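Local atomic coordinates of D-alanyl transferase DltD (PDB entry 6PFX), a protein that probably acts as a D-alanyl transferase in the D-alanylation of lipoteichoic acid, a cell-wall polymer of Gram-positive bacteria. Residues S57-K62 and K211-Q216; E221-A226 and G350-L355; Q82-R87 and L124-W129. One frame throughout, in Å; residues are numbered along the deposited sequence.

Contact 1 of 3, residues S57-K62 and K211-Q216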
# COMPACT_ATOMS: atom_id res chain seq x y z
N SER A 57 10.36 7.17 -7.84
CA SER A 57 11.77 6.84 -7.82
C SER A 57 12.53 7.57 -8.92
O SER A 57 13.70 7.93 -8.73
CB SER A 57 11.96 5.33 -7.99
OG SER A 57 11.31 4.60 -6.95
N VAL A 58 11.88 7.81 -10.07
CA VAL A 58 12.52 8.52 -11.18
C VAL A 58 12.70 9.99 -10.83
O VAL A 58 13.79 10.56 -11.01
CB VAL A 58 11.74 8.33 -12.49
CG1 VAL A 58 12.49 9.07 -13.62
CG2 VAL A 58 11.55 6.87 -12.82
N LEU A 59 11.66 10.63 -10.32
CA LEU A 59 11.79 12.04 -9.95
C LEU A 59 12.85 12.24 -8.86
O LEU A 59 13.65 13.17 -8.93
CB LEU A 59 10.45 12.59 -9.50
CG LEU A 59 9.37 12.64 -10.58
CD1 LEU A 59 8.05 13.04 -9.95
CD2 LEU A 59 9.75 13.59 -11.71
N ALA A 60 12.86 11.37 -7.85
CA ALA A 60 13.82 11.54 -6.77
C ALA A 60 15.25 11.44 -7.29
O ALA A 60 16.13 12.20 -6.87
CB ALA A 60 13.58 10.49 -5.68
N GLU A 61 15.50 10.51 -8.21
CA GLU A 61 16.84 10.32 -8.75
C GLU A 61 17.23 11.48 -9.67
O GLU A 61 18.32 12.04 -9.53
CB GLU A 61 16.91 8.99 -9.49
CG GLU A 61 18.18 8.77 -10.30
CD GLU A 61 18.27 7.37 -10.88
OE1 GLU A 61 18.19 6.39 -10.10
OE2 GLU A 61 18.40 7.24 -12.11
N LYS A 62 16.35 11.85 -10.61
CA LYS A 62 16.69 12.89 -11.58
C LYS A 62 17.01 14.21 -10.89
O LYS A 62 17.94 14.92 -11.29
CB LYS A 62 15.51 13.09 -12.53
CG LYS A 62 15.70 14.19 -13.57
CD LYS A 62 16.95 13.98 -14.39
CE LYS A 62 17.02 14.99 -15.54
NZ LYS A 62 18.24 14.76 -16.39
N LYS A 211 16.27 10.17 -18.08
CA LYS A 211 16.84 10.95 -19.17
C LYS A 211 15.80 11.71 -19.98
O LYS A 211 16.15 12.61 -20.75
CB LYS A 211 17.61 10.03 -20.11
CG LYS A 211 18.82 9.35 -19.49
CD LYS A 211 19.50 8.43 -20.49
CE LYS A 211 20.72 7.75 -19.89
NZ LYS A 211 21.34 6.79 -20.86
N ARG A 212 14.52 11.35 -19.83
CA ARG A 212 13.46 12.01 -20.59
C ARG A 212 13.00 13.30 -19.94
O ARG A 212 12.25 14.06 -20.57
CB ARG A 212 12.30 11.05 -20.76
CG ARG A 212 12.74 9.71 -21.33
CD ARG A 212 11.63 8.70 -21.32
NE ARG A 212 10.58 9.06 -22.27
CZ ARG A 212 9.45 8.39 -22.41
NH1 ARG A 212 9.20 7.33 -21.65
NH2 ARG A 212 8.56 8.79 -23.31
N LEU A 213 13.47 13.61 -18.74
CA LEU A 213 12.99 14.74 -17.97
C LEU A 213 13.85 15.97 -18.17
O LEU A 213 15.03 15.87 -18.51
CB LEU A 213 13.01 14.37 -16.48
CG LEU A 213 12.05 13.26 -16.06
CD1 LEU A 213 12.37 12.78 -14.66
CD2 LEU A 213 10.61 13.75 -16.18
N PRO A 214 13.29 17.16 -17.92
CA PRO A 214 14.11 18.38 -18.00
C PRO A 214 15.13 18.44 -16.87
O PRO A 214 14.91 17.92 -15.78
CB PRO A 214 13.08 19.51 -17.84
CG PRO A 214 11.74 18.88 -18.00
CD PRO A 214 11.89 17.45 -17.58
N LYS A 215 16.26 19.10 -17.16
CA LYS A 215 17.33 19.23 -16.18
C LYS A 215 16.83 19.87 -14.89
O LYS A 215 17.23 19.49 -13.79
CB LYS A 215 18.47 20.09 -16.73
CG LYS A 215 19.32 19.45 -17.81
CD LYS A 215 20.45 20.40 -18.22
CE LYS A 215 21.35 19.82 -19.30
NZ LYS A 215 22.44 20.76 -19.69
N GLN A 216 15.97 20.88 -15.02
CA GLN A 216 15.42 21.60 -13.89
C GLN A 216 13.96 21.21 -13.71
O GLN A 216 13.21 21.12 -14.69
CB GLN A 216 15.51 23.10 -14.10
CG GLN A 216 16.92 23.60 -14.33
CD GLN A 216 17.80 23.43 -13.10
OE1 GLN A 216 17.33 23.54 -11.96
NE2 GLN A 216 19.09 23.18 -13.33
O HOH W 1 18.38 17.23 -13.28
O HOH W 2 17.83 15.89 -18.83
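L213 pushes its side chain against the last turn of the helix that carries V58, L59 and K62. Its CD1 methyl does nearly all the touching: it lies 3.9 Å from CG1 of V58 and 4.0 Å from CD2 of L59, the L59 side chain crossing that of L213 at about a right angle. The same methyl is flanked by the aliphatic root of K62, with CG of K62 3.8 Å from CD1 of L213. V58, L59 and L213 suit this buried end because their branched tips present methyls to one another away from water. The trans chi1 of K62 (178°) lays K62 CG against L213, and a bend at chi2 (55°) sends the rest of the chain past it towards the loop backbone. There the packing gives way to water. CE of K62 passes 3.6 Å from the carbonyl O of P214, an oxygen hydrogen-bonded to Y63 OH. The ammonium reaches the loop through a water that accepts from K62 NZ at 2.7 Å and donates to L213 O. A second water donates to both K62 O and K215 O; no direct hydrogen bond spans the two segments. The arrangement is that of a beta-alpha-beta crossover helix, here 56-62 between the neighbouring parallel strands 39-43 and 68-71, with the loop between helices 203-210 and 219-233 packed against V58, L59 and K62.

Contact 2 of 3, residues E221-A226 and G350-L355; sequences ELSILA and GWKGWL
A226 and S223 meet K352 where two helices pack almost antiparallel, their short axes inclined at 157° and 9.4 Å apart at closest approach, on the flank of an alpha/beta fold of the SGNH hydrolase clan. K352 leaves its helix at CB and is bent at chi2 (-82°) and chi3 (-72°), which brings its end to the facing helix. Its CG and CD run over the A226 methyl, with CD 3.8 Å from CB of A226, and CE then passes 3.7 Å from OG of S223. At the tip, NZ donates to that hydroxyl oxygen over 2.8 Å. A flexible lysine can thus give apolar cover along its length and a polar bond at its end. The small A226 lets the helices approach: its CB also lies 3.8 Å from CB of W351, whose indole runs on along the same helix as A226 to I229 and E233. One turn further along from W351, L355 uses both methyls. CD1 rests 3.8 Å from CB of L222, whereas CD2 presses onto the S223 backbone, tightly at 3.5 Å from CA.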
# COMPACT_ATOMS: atom_id res chain seq x y z
N GLU A 221 6.24 22.17 -17.43
CA GLU A 221 6.99 21.39 -18.42
C GLU A 221 6.74 19.90 -18.22
O GLU A 221 6.52 19.16 -19.18
CB GLU A 221 8.48 21.70 -18.31
CG GLU A 221 8.80 23.15 -18.65
CD GLU A 221 10.25 23.53 -18.43
OE1 GLU A 221 11.05 22.68 -17.97
OE2 GLU A 221 10.59 24.70 -18.72
N LEU A 222 6.75 19.45 -16.96
CA LEU A 222 6.51 18.05 -16.66
C LEU A 222 5.09 17.64 -17.02
O LEU A 222 4.88 16.55 -17.57
CB LEU A 222 6.79 17.75 -15.18
CG LEU A 222 8.25 17.76 -14.76
CD1 LEU A 222 8.40 17.60 -13.27
CD2 LEU A 222 9.01 16.66 -15.46
N SER A 223 4.10 18.50 -16.73
CA SER A 223 2.72 18.21 -17.09
C SER A 223 2.55 18.08 -18.60
O SER A 223 1.88 17.16 -19.08
CB SER A 223 1.83 19.33 -16.54
OG SER A 223 0.49 19.15 -16.93
N ILE A 224 3.16 19.00 -19.35
CA ILE A 224 3.10 18.93 -20.81
C ILE A 224 3.68 17.62 -21.30
O ILE A 224 3.11 16.96 -22.18
CB ILE A 224 3.84 20.14 -21.42
CG1 ILE A 224 3.01 21.40 -21.22
CG2 ILE A 224 4.14 19.89 -22.89
CD1 ILE A 224 3.81 22.65 -21.46
N LEU A 225 4.82 17.20 -20.73
CA LEU A 225 5.44 15.95 -21.13
C LEU A 225 4.55 14.77 -20.76
O LEU A 225 4.40 13.83 -21.55
CB LEU A 225 6.82 15.82 -20.50
CG LEU A 225 7.56 14.51 -20.78
CD1 LEU A 225 7.94 14.37 -22.21
CD2 LEU A 225 8.80 14.41 -19.89
N ALA A 226 3.94 14.80 -19.57
CA ALA A 226 3.06 13.71 -19.17
C ALA A 226 1.86 13.60 -20.11
O ALA A 226 1.41 12.49 -20.43
CB ALA A 226 2.60 13.90 -17.72
N GLY A 350 -0.82 6.76 -13.19
CA GLY A 350 -0.10 6.92 -14.43
C GLY A 350 0.57 8.29 -14.45
O GLY A 350 0.79 8.91 -13.46
N TRP A 351 0.84 8.74 -15.69
CA TRP A 351 1.76 9.87 -15.89
C TRP A 351 1.32 11.12 -15.12
O TRP A 351 2.08 11.66 -14.30
CB TRP A 351 1.87 10.14 -17.39
CG TRP A 351 2.12 8.89 -18.20
CD1 TRP A 351 3.32 8.35 -18.52
CD2 TRP A 351 1.12 8.03 -18.79
NE1 TRP A 351 3.15 7.20 -19.25
CE2 TRP A 351 1.81 6.99 -19.44
CE3 TRP A 351 -0.28 8.04 -18.81
CZ2 TRP A 351 1.14 5.97 -20.13
CZ3 TRP A 351 -0.95 7.03 -19.51
CH2 TRP A 351 -0.23 6.00 -20.15
N LYS A 352 0.11 11.59 -15.36
CA LYS A 352 -0.34 12.81 -14.70
C LYS A 352 -0.63 12.57 -13.22
O LYS A 352 -0.47 13.50 -12.41
CB LYS A 352 -1.55 13.35 -15.44
CG LYS A 352 -1.15 14.05 -16.75
CD LYS A 352 -0.69 15.46 -16.52
CE LYS A 352 -1.86 16.37 -16.16
NZ LYS A 352 -1.41 17.62 -15.50
N GLY A 353 -1.03 11.35 -12.87
CA GLY A 353 -1.38 11.05 -11.49
C GLY A 353 -0.16 11.02 -10.59
O GLY A 353 -0.15 11.63 -9.52
N TRP A 354 0.89 10.32 -11.03
CA TRP A 354 2.15 10.36 -10.29
C TRP A 354 2.72 11.77 -10.24
O TRP A 354 3.31 12.17 -9.24
CB TRP A 354 3.17 9.38 -10.88
CG TRP A 354 2.96 7.95 -10.45
CD1 TRP A 354 2.77 6.86 -11.26
CD2 TRP A 354 2.93 7.46 -9.10
NE1 TRP A 354 2.63 5.73 -10.50
CE2 TRP A 354 2.73 6.06 -9.17
CE3 TRP A 354 3.08 8.05 -7.84
CZ2 TRP A 354 2.65 5.26 -8.03
CZ3 TRP A 354 3.01 7.26 -6.72
CH2 TRP A 354 2.79 5.88 -6.82
N LEU A 355 2.58 12.55 -11.32
CA LEU A 355 3.06 13.92 -11.24
C LEU A 355 2.26 14.71 -10.21
O LEU A 355 2.84 15.47 -9.42
CB LEU A 355 3.00 14.60 -12.60
CG LEU A 355 3.43 16.06 -12.62
CD1 LEU A 355 4.89 16.19 -12.24
CD2 LEU A 355 3.16 16.73 -13.96

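Contact 3 of 3, residues Q82-R87 and L124-W129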
# COMPACT_ATOMS: atom_id res chain seq x y z
N GLN A 82 0.72 -5.49 4.38
CA GLN A 82 1.64 -4.39 4.64
C GLN A 82 1.78 -4.11 6.13
O GLN A 82 2.85 -3.68 6.57
CB GLN A 82 1.29 -3.19 3.77
CG GLN A 82 1.81 -3.48 2.33
CD GLN A 82 1.32 -2.52 1.26
OE1 GLN A 82 2.09 -1.70 0.76
NE2 GLN A 82 0.07 -2.66 0.86
N TYR A 83 0.75 -4.39 6.92
CA TYR A 83 0.91 -4.38 8.37
C TYR A 83 2.02 -5.34 8.80
O TYR A 83 2.82 -5.00 9.68
CB TYR A 83 -0.38 -4.78 9.08
CG TYR A 83 -0.21 -4.89 10.59
CD1 TYR A 83 -0.21 -3.75 11.37
CD2 TYR A 83 -0.03 -6.11 11.23
CE1 TYR A 83 -0.06 -3.82 12.76
CE2 TYR A 83 0.13 -6.19 12.61
CZ TYR A 83 0.11 -5.03 13.37
OH TYR A 83 0.27 -5.08 14.75
N MET A 84 2.06 -6.55 8.23
CA MET A 84 3.07 -7.52 8.63
C MET A 84 4.47 -7.02 8.27
O MET A 84 5.43 -7.26 9.00
CB MET A 84 2.84 -8.87 7.96
CG MET A 84 1.52 -9.51 8.28
SD MET A 84 1.25 -9.66 10.04
CE MET A 84 2.80 -10.40 10.55
N MET A 85 4.59 -6.34 7.13
CA MET A 85 5.87 -5.73 6.79
C MET A 85 6.25 -4.68 7.83
O MET A 85 7.39 -4.66 8.32
CB MET A 85 5.80 -5.09 5.41
CG MET A 85 5.51 -6.07 4.30
SD MET A 85 5.47 -5.27 2.69
CE MET A 85 4.34 -6.36 1.83
N MET A 86 5.32 -3.79 8.17
CA MET A 86 5.62 -2.71 9.10
C MET A 86 6.00 -3.25 10.47
O MET A 86 6.99 -2.81 11.07
CB MET A 86 4.40 -1.81 9.25
CG MET A 86 4.04 -1.02 8.04
SD MET A 86 2.56 -0.05 8.38
CE MET A 86 2.30 0.63 6.76
N ARG A 87 5.19 -4.18 10.99
CA ARG A 87 5.40 -4.73 12.32
C ARG A 87 6.73 -5.47 12.41
O ARG A 87 7.43 -5.39 13.42
CB ARG A 87 4.24 -5.66 12.68
CG ARG A 87 4.30 -6.28 14.07
CD ARG A 87 3.88 -5.26 15.12
NE ARG A 87 4.00 -5.75 16.49
CZ ARG A 87 2.99 -5.98 17.33
NH1 ARG A 87 1.72 -5.77 16.96
NH2 ARG A 87 3.26 -6.41 18.56
N LEU A 124 7.98 -15.91 8.84
CA LEU A 124 9.02 -15.14 9.51
C LEU A 124 8.42 -13.90 10.17
O LEU A 124 8.67 -13.62 11.34
CB LEU A 124 10.12 -14.75 8.52
CG LEU A 124 11.20 -13.78 9.02
CD1 LEU A 124 11.97 -14.29 10.24
CD2 LEU A 124 12.19 -13.43 7.89
N GLN A 125 7.62 -13.15 9.41
CA GLN A 125 7.06 -11.91 9.93
C GLN A 125 5.97 -12.17 10.95
O GLN A 125 5.81 -11.39 11.90
CB GLN A 125 6.53 -11.07 8.77
CG GLN A 125 7.64 -10.57 7.87
CD GLN A 125 7.14 -9.80 6.67
OE1 GLN A 125 5.95 -9.84 6.34
NE2 GLN A 125 8.04 -9.10 6.02
N THR A 126 5.21 -13.26 10.77
CA THR A 126 4.21 -13.64 11.76
C THR A 126 4.88 -13.98 13.09
O THR A 126 4.46 -13.49 14.15
CB THR A 126 3.39 -14.83 11.24
OG1 THR A 126 2.78 -14.49 9.99
CG2 THR A 126 2.31 -15.21 12.24
N TYR A 127 5.95 -14.78 13.04
CA TYR A 127 6.67 -15.12 14.26
C TYR A 127 7.35 -13.89 14.85
O TYR A 127 7.40 -13.72 16.07
CB TYR A 127 7.70 -16.21 13.98
CG TYR A 127 7.15 -17.57 13.59
CD1 TYR A 127 5.78 -17.80 13.50
CD2 TYR A 127 8.01 -18.63 13.32
CE1 TYR A 127 5.30 -19.04 13.15
CE2 TYR A 127 7.53 -19.87 12.98
CZ TYR A 127 6.17 -20.06 12.89
OH TYR A 127 5.67 -21.29 12.53
N ASP A 128 7.88 -13.01 13.99
CA ASP A 128 8.42 -11.75 14.47
C ASP A 128 7.41 -11.05 15.38
O ASP A 128 7.75 -10.57 16.46
CB ASP A 128 8.72 -10.81 13.30
CG ASP A 128 10.03 -11.12 12.57
OD1 ASP A 128 10.88 -11.86 13.10
OD2 ASP A 128 10.19 -10.60 11.45
N TRP A 129 6.16 -10.97 14.92
CA TRP A 129 5.11 -10.32 15.69
C TRP A 129 4.89 -11.03 17.01
O TRP A 129 4.89 -10.40 18.08
CB TRP A 129 3.84 -10.31 14.85
CG TRP A 129 2.57 -10.16 15.61
CD1 TRP A 129 2.22 -9.14 16.44
CD2 TRP A 129 1.44 -11.05 15.57
NE1 TRP A 129 0.95 -9.35 16.94
CE2 TRP A 129 0.46 -10.52 16.42
CE3 TRP A 129 1.18 -12.26 14.91
CZ2 TRP A 129 -0.77 -11.14 16.62
CZ3 TRP A 129 -0.04 -12.88 15.11
CH2 TRP A 129 -1.00 -12.32 15.96
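NH1 of R87, whose guanidinium meets W129 across the contact, donates to the hydroxyl of Y83 at 2.7 Å and also forms a salt bridge with D140. The Y83 oxygen lies in the guanidinium plane, leaving a face of the group for the indole: CD1 of W129 sits over its centre, 3.4 Å from CZ of R87. The two planes stand 78° apart, so the tryptophan offers its edge to the arginine's flat surface. An extended first torsion (chi1 -178°) followed by a bend at chi2 places the R87 guanidinium with its edge at Y83 and a face against W129. D140 also accepts from W129 NE1, and this shared carboxylate ties the two helices together and probably offsets the arginine's charge. Nearer the N-terminal ends of the two segments, the flexible M84 curls until its CE methyl reaches the facing backbone, 3.4 Å from the Q125 carbonyl O and 3.7 Å from CA of T126. Q125 extends the other way, its OE1 3.6 Å from CB of M84, while NE2 is bonded to L24 O. The axes of the two short segments cross at 58°. Helix 79-89, between strands 68-71 and 97-101 in the chain, is flanked by helix 271-284 at Y83 and R87; helix 138-147 closes over M84 and W129 through L143.

In the fold
Contacts 1 and 2 form one continuous patch on the same side of the chain's centre: their own centres are 12 Å apart, and CD2 of L213 meets CD2 of L222 at 3.4 Å. Helix 219-233 therefore joins the loop 211-216 to helix 351-365. Contact 3 lies 34 Å from contact 1 and 35 Å from contact 2, centre to centre, and opposite contact 2 across the chain's centre. S46, H348 and D345 are arranged as a Ser-His-Asp triad would be, and probably form the active site, as in SGNH hydrolases. W351 of contact 2 lies near this probable site without touching it, while in contact 3 Q82 OE1 accepts a hydrogen bond from G44 N, two residues before S46.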